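Local coordinates for CAMK/CAMK2 protein kinase (Salpingoeca rosetta, PDB 5IG1), which probably transfers phosphate from ATP to serine and threonine of proteins, as the kinase domain of a choanoflagellate calcium/calmodulin-dependent kinase of the CaMKII type, at residues Ile50-Leu55 / Ser89-Val94; Val16-Lys21 / Thr32-Val37. All blocks are in the same frame, centred on the assembly; numbering follows the deposited sequence.

Contact 1: residues Ile50-Leu55 / Ser89-Val94; sequences IALKSL and SHFYLV
I50 and F91 form an antiparallel hydrogen-bonded pair, each N-H meeting the other's carbonyl: I50 N to F91 O is 2.9 Å, and F91 N to I50 O is 2.8 Å with an N-H...O angle of 171°. One step on, A51 faces H90 in a non-hydrogen-bonded pair, and the ladder ends where L52 N reaches S89 O at 2.7 Å. Beyond this rung the chain departs in a type I turn from L52 to L55, which carries K53 away from the pairing; K48, farther back on strand 44-51, holds the position of the conserved kinase lysine.

The side chains of I50 and F91 share a face of the sheet, where their CB atoms lie 3.9 Å apart and both lean on I63 of helix 57-72. With CG anti to its carbonyl carbon (chi1 -74°), L52 crosses F91 at about a right angle and brings CD2 to 3.6 Å from F91 CE2. On the other face H90 NE2 lies 3.8 Å from A51 CB, while H90 ND1 is hydrogen-bonded to S89 OG at 2.9 Å.

Three backbone bonds thus set the register; apolar groups pack on the helix side, L52 covering part of the F91 ring, and the A51/H90 side is more open.

Contact 2: residues Val16-Lys21 / Thr32-Val37; sequences VDLKDK and TVHRCV. With PO4 (phosphate ion), chain C.
D17 O is gripped twice, by D20 N at 3.2 Å and by S23 OG, in the type I turn from D17 to D20 that holds L18 against H34 of the neighbouring strand. S23 OG is also hydrogen-bonded to D20 O. An Asx turn adds the bond from K19 N to D17 OD1, 3.0 Å long; the carboxylate oxygen receives it on its anti side, with the donor 29° out of the carboxylate plane.

L18 CD2 stands 3.6 Å from the centroid of the H34 ring and 9° off the ring normal, a CH-pi contact over the face. With CG anti to its carbonyl carbon (chi1 -57°), L18 swings its branched end onto the strand and crosses H34 at about a right angle. V16 meets the same strand farther along: its CG2 lies 3.9 Å from H34 CB, and its CB is 3.6 Å from C36 CB. R35 points the other way, its extended chain bringing NH2 to within 3.3 Å of O2 of a phosphate ion, a weak hydrogen bond. Y97 also binds this ion, which probably came from the crystallisation liquor.

Helix 10-13 borders the contact, F10 touching V16 and C36, and F11 touching L18, while strands 24-27 and 44-51 flank strand 32-38.

In the fold
Both contacts belong to the antiparallel sheet of the kinase N-lobe, where strand 44-51 lies between strands 32-38 and 90-96. Contact 1 joins two of these strands by backbone bonds, and its buried I50, F91 and L93 face helix 57-72, the helix αC of protein kinases, with A51 and S89 exposed at its end. Contact 2 instead lays a loop over the other face, and no clear hydrogen bond crosses it: one leucine methyl lies over a histidine ring and a valine packs beside it, H34 and C36 being buried beneath partly exposed V16 and L18. V49 touches both H90 and H34, and Y92 CE1 lies 4.2 Å from L18 CD1. Y92 also meets the rings of F10 and F11.

Contact 1: residues Ile50-Leu55 / Ser89-Val94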
loop_
_atom_site.group_PDB
_atom_site.type_symbol
_atom_site.label_atom_id
_atom_site.label_comp_id
_atom_site.label_asym_id
_atom_site.label_seq_id
_atom_site.Cartn_x
_atom_site.Cartn_y
_atom_site.Cartn_z
ATOM N N ILE A 50 -8.806 8.276 -16.005
ATOM C CA ILE A 50 -9.900 8.662 -15.122
ATOM C C ILE A 50 -10.825 9.582 -15.906
ATOM O O ILE A 50 -10.497 10.752 -16.125
ATOM C CB ILE A 50 -9.402 9.362 -13.850
ATOM C CG1 ILE A 50 -8.253 8.578 -13.219
ATOM C CG2 ILE A 50 -10.546 9.520 -12.868
ATOM C CD1 ILE A 50 -7.581 9.293 -12.072
ATOM N N ALA A 51 -11.980 9.069 -16.319
ATOM C CA ALA A 51 -12.958 9.922 -16.979
ATOM C C ALA A 51 -13.476 10.976 -16.007
ATOM O O ALA A 51 -13.745 10.686 -14.836
ATOM C CB ALA A 51 -14.112 9.090 -17.528
ATOM N N LEU A 52 -13.602 12.209 -16.496
ATOM C CA LEU A 52 -14.080 13.321 -15.682
ATOM C C LEU A 52 -15.596 13.399 -15.598
ATOM O O LEU A 52 -16.110 14.170 -14.780
ATOM C CB LEU A 52 -13.550 14.646 -16.238
ATOM C CG LEU A 52 -12.075 14.963 -16.004
ATOM C CD1 LEU A 52 -11.627 16.097 -16.898
ATOM C CD2 LEU A 52 -11.845 15.298 -14.540
ATOM N N LYS A 53 -16.311 12.608 -16.400
ATOM C CA LYS A 53 -17.737 12.775 -16.654
ATOM C C LYS A 53 -18.576 12.993 -15.397
ATOM O O LYS A 53 -19.050 14.107 -15.151
ATOM C CB LYS A 53 -18.264 11.565 -17.428
ATOM C CG LYS A 53 -19.729 11.675 -17.810
ATOM C CD LYS A 53 -19.931 11.565 -19.299
ATOM C CE LYS A 53 -21.411 11.615 -19.639
ATOM N NZ LYS A 53 -22.066 12.832 -19.073
ATOM N N SER A 54 -18.778 11.946 -14.602
ATOM C CA SER A 54 -19.674 12.022 -13.457
ATOM C C SER A 54 -18.992 12.551 -12.203
ATOM O O SER A 54 -19.592 12.509 -11.123
ATOM C CB SER A 54 -20.274 10.645 -13.173
ATOM O OG SER A 54 -19.248 9.690 -12.968
ATOM N N LEU A 55 -17.767 13.057 -12.321
ATOM C CA LEU A 55 -16.959 13.385 -11.152
ATOM C C LEU A 55 -17.431 14.685 -10.514
ATOM O O LEU A 55 -17.501 15.726 -11.181
ATOM C CB LEU A 55 -15.486 13.489 -11.540
ATOM C CG LEU A 55 -14.604 12.308 -11.132
ATOM C CD1 LEU A 55 -15.245 11.013 -11.558
ATOM C CD2 LEU A 55 -13.200 12.445 -11.721
ATOM N N SER A 89 -11.824 15.777 -20.821
ATOM C CA SER A 89 -12.700 14.649 -20.531
ATOM C C SER A 89 -12.030 13.604 -19.648
ATOM O O SER A 89 -12.714 12.807 -18.997
ATOM C CB SER A 89 -13.169 13.995 -21.834
ATOM O OG SER A 89 -12.067 13.466 -22.550
ATOM N N HIS A 90 -10.699 13.592 -19.616
ATOM C CA HIS A 90 -9.982 12.548 -18.904
ATOM C C HIS A 90 -8.775 13.111 -18.170
ATOM O O HIS A 90 -8.200 14.133 -18.555
ATOM C CB HIS A 90 -9.503 11.435 -19.845
ATOM C CG HIS A 90 -10.599 10.565 -20.369
ATOM N ND1 HIS A 90 -11.325 10.882 -21.497
ATOM C CD2 HIS A 90 -11.085 9.379 -19.928
ATOM C CE1 HIS A 90 -12.215 9.932 -21.725
ATOM N NE2 HIS A 90 -12.090 9.008 -20.788
ATOM N N PHE A 91 -8.430 12.429 -17.084
ATOM C CA PHE A 91 -7.114 12.458 -16.471
ATOM C C PHE A 91 -6.326 11.264 -16.983
ATOM O O PHE A 91 -6.872 10.162 -17.112
ATOM C CB PHE A 91 -7.204 12.372 -14.948
ATOM C CG PHE A 91 -7.361 13.691 -14.262
ATOM C CD1 PHE A 91 -6.339 14.621 -14.282
ATOM C CD2 PHE A 91 -8.519 13.983 -13.558
ATOM C CE1 PHE A 91 -6.476 15.829 -13.636
ATOM C CE2 PHE A 91 -8.661 15.191 -12.907
ATOM C CZ PHE A 91 -7.640 16.115 -12.947
ATOM N N TYR A 92 -5.044 11.480 -17.269
ATOM C CA TYR A 92 -4.125 10.396 -17.600
ATOM C C TYR A 92 -2.931 10.500 -16.667
ATOM O O TYR A 92 -2.151 11.453 -16.758
ATOM C CB TYR A 92 -3.685 10.457 -19.058
ATOM C CG TYR A 92 -4.831 10.408 -20.031
ATOM C CD1 TYR A 92 -5.358 9.190 -20.457
ATOM C CD2 TYR A 92 -5.395 11.580 -20.522
ATOM C CE1 TYR A 92 -6.415 9.147 -21.351
ATOM C CE2 TYR A 92 -6.441 11.546 -21.419
ATOM C CZ TYR A 92 -6.949 10.331 -21.830
ATOM O OH TYR A 92 -7.999 10.310 -22.715
ATOM N N LEU A 93 -2.797 9.535 -15.765
ATOM C CA LEU A 93 -1.698 9.510 -14.806
ATOM C C LEU A 93 -0.728 8.418 -15.248
ATOM O O LEU A 93 -0.929 7.239 -14.955
ATOM C CB LEU A 93 -2.214 9.272 -13.389
ATOM C CG LEU A 93 -3.328 10.191 -12.879
ATOM C CD1 LEU A 93 -3.423 10.120 -11.367
ATOM C CD2 LEU A 93 -3.112 11.615 -13.321
ATOM N N VAL A 94 0.325 8.815 -15.953
ATOM C CA VAL A 94 1.311 7.861 -16.446
ATOM C C VAL A 94 2.229 7.465 -15.298
ATOM O O VAL A 94 2.784 8.327 -14.612
ATOM C CB VAL A 94 2.104 8.458 -17.618
ATOM C CG1 VAL A 94 3.175 7.489 -18.078
ATOM C CG2 VAL A 94 1.163 8.801 -18.768
#

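Contact 2: residues Val16-Lys21 / Thr32-Val37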
loop_
_atom_site.group_PDB
_atom_site.type_symbol
_atom_site.label_atom_id
_atom_site.label_comp_id
_atom_site.label_asym_id
_atom_site.label_seq_id
_atom_site.Cartn_x
_atom_site.Cartn_y
_atom_site.Cartn_z
ATOM N N VAL A 16 -1.487 4.108 -26.897
ATOM C CA VAL A 16 -2.279 3.038 -26.304
ATOM C C VAL A 16 -3.639 3.037 -26.981
ATOM O O VAL A 16 -4.184 4.094 -27.310
ATOM C CB VAL A 16 -2.400 3.203 -24.768
ATOM C CG1 VAL A 16 -3.044 4.528 -24.414
ATOM C CG2 VAL A 16 -3.160 2.045 -24.149
ATOM N N ASP A 17 -4.173 1.842 -27.212
ATOM C CA ASP A 17 -5.544 1.677 -27.685
ATOM C C ASP A 17 -6.390 1.370 -26.456
ATOM O O ASP A 17 -6.403 0.237 -25.965
ATOM C CB ASP A 17 -5.644 0.576 -28.733
ATOM C CG ASP A 17 -6.971 0.592 -29.468
ATOM O OD1 ASP A 17 -7.975 1.073 -28.898
ATOM O OD2 ASP A 17 -7.010 0.116 -30.622
ATOM N N LEU A 18 -7.085 2.389 -25.946
ATOM C CA LEU A 18 -7.917 2.208 -24.760
ATOM C C LEU A 18 -9.072 1.241 -24.992
ATOM O O LEU A 18 -9.668 0.768 -24.016
ATOM C CB LEU A 18 -8.449 3.560 -24.292
ATOM C CG LEU A 18 -7.346 4.572 -23.987
ATOM C CD1 LEU A 18 -7.934 5.895 -23.523
ATOM C CD2 LEU A 18 -6.411 4.008 -22.942
ATOM N N LYS A 19 -9.392 0.928 -26.247
ATOM C CA LYS A 19 -10.477 0.011 -26.566
ATOM C C LYS A 19 -10.049 -1.448 -26.539
ATOM O O LYS A 19 -10.888 -2.324 -26.300
ATOM C CB LYS A 19 -11.052 0.342 -27.944
ATOM C CG LYS A 19 -11.430 1.799 -28.112
ATOM C CD LYS A 19 -12.870 1.938 -28.561
ATOM C CE LYS A 19 -13.203 3.379 -28.900
ATOM N NZ LYS A 19 -14.590 3.502 -29.430
ATOM N N ASP A 20 -8.773 -1.732 -26.782
ATOM C CA ASP A 20 -8.310 -3.113 -26.791
ATOM C C ASP A 20 -8.323 -3.688 -25.380
ATOM O O ASP A 20 -7.995 -3.003 -24.408
ATOM C CB ASP A 20 -6.903 -3.203 -27.381
ATOM C CG ASP A 20 -6.415 -4.636 -27.514
ATOM O OD1 ASP A 20 -5.959 -5.203 -26.501
ATOM O OD2 ASP A 20 -6.483 -5.194 -28.630
ATOM N N LYS A 21 -8.704 -4.962 -25.276
ATOM C CA LYS A 21 -8.783 -5.608 -23.969
ATOM C C LYS A 21 -7.397 -5.935 -23.426
ATOM O O LYS A 21 -7.149 -5.799 -22.222
ATOM C CB LYS A 21 -9.635 -6.874 -24.064
ATOM C CG LYS A 21 -11.066 -6.622 -24.499
ATOM C CD LYS A 21 -11.860 -7.916 -24.631
ATOM C CE LYS A 21 -13.327 -7.630 -24.948
ATOM N NZ LYS A 21 -14.145 -8.871 -25.102
ATOM N N THR A 32 -9.278 3.231 -14.805
ATOM C CA THR A 32 -8.853 2.024 -15.502
ATOM C C THR A 32 -7.399 2.197 -15.909
ATOM O O THR A 32 -7.038 3.223 -16.491
ATOM C CB THR A 32 -9.718 1.750 -16.734
ATOM O OG1 THR A 32 -11.101 1.799 -16.366
ATOM C CG2 THR A 32 -9.401 0.379 -17.305
ATOM N N VAL A 33 -6.569 1.212 -15.591
ATOM C CA VAL A 33 -5.140 1.283 -15.861
ATOM C C VAL A 33 -4.842 0.457 -17.104
ATOM O O VAL A 33 -5.131 -0.746 -17.144
ATOM C CB VAL A 33 -4.317 0.806 -14.657
ATOM C CG1 VAL A 33 -2.838 0.854 -14.991
ATOM C CG2 VAL A 33 -4.618 1.688 -13.460
ATOM N N HIS A 34 -4.278 1.117 -18.118
ATOM C CA HIS A 34 -3.891 0.504 -19.379
ATOM C C HIS A 34 -2.374 0.499 -19.521
ATOM O O HIS A 34 -1.675 1.354 -18.970
ATOM C CB HIS A 34 -4.481 1.250 -20.582
ATOM C CG HIS A 34 -5.977 1.304 -20.605
ATOM N ND1 HIS A 34 -6.708 2.152 -19.800
ATOM C CD2 HIS A 34 -6.877 0.634 -21.361
ATOM C CE1 HIS A 34 -7.996 1.990 -20.049
ATOM N NE2 HIS A 34 -8.125 1.074 -20.992
ATOM N N ARG A 35 -1.876 -0.465 -20.287
ATOM C CA ARG A 35 -0.469 -0.493 -20.662
ATOM C C ARG A 35 -0.277 0.400 -21.880
ATOM O O ARG A 35 -0.910 0.183 -22.918
ATOM C CB ARG A 35 -0.032 -1.925 -20.956
ATOM C CG ARG A 35 1.393 -2.090 -21.452
ATOM C CD ARG A 35 1.675 -3.564 -21.729
ATOM N NE ARG A 35 3.049 -3.806 -22.164
ATOM C CZ ARG A 35 3.476 -3.643 -23.413
ATOM N NH1 ARG A 35 2.638 -3.230 -24.356
ATOM N NH2 ARG A 35 4.742 -3.890 -23.721
ATOM N N CYS A 36 0.572 1.414 -21.748
ATOM C CA CYS A 36 0.874 2.340 -22.828
ATOM C C CYS A 36 2.375 2.375 -23.060
ATOM O O CYS A 36 3.165 1.901 -22.246
ATOM C CB CYS A 36 0.356 3.749 -22.521
ATOM S SG CYS A 36 1.115 4.501 -21.069
ATOM N N VAL A 37 2.768 2.954 -24.187
ATOM C CA VAL A 37 4.167 3.028 -24.585
ATOM C C VAL A 37 4.505 4.473 -24.920
ATOM O O VAL A 37 3.782 5.123 -25.685
ATOM C CB VAL A 37 4.471 2.114 -25.786
ATOM C CG1 VAL A 37 5.883 2.349 -26.273
ATOM C CG2 VAL A 37 4.271 0.663 -25.405
HETATM P P PO4 C . 4.774 -7.534 -20.664
HETATM O O1 PO4 C . 4.611 -8.897 -21.301
HETATM O O2 PO4 C . 5.001 -6.499 -21.740
HETATM O O3 PO4 C . 3.523 -7.172 -19.899
HETATM O O4 PO4 C . 5.945 -7.559 -19.708
#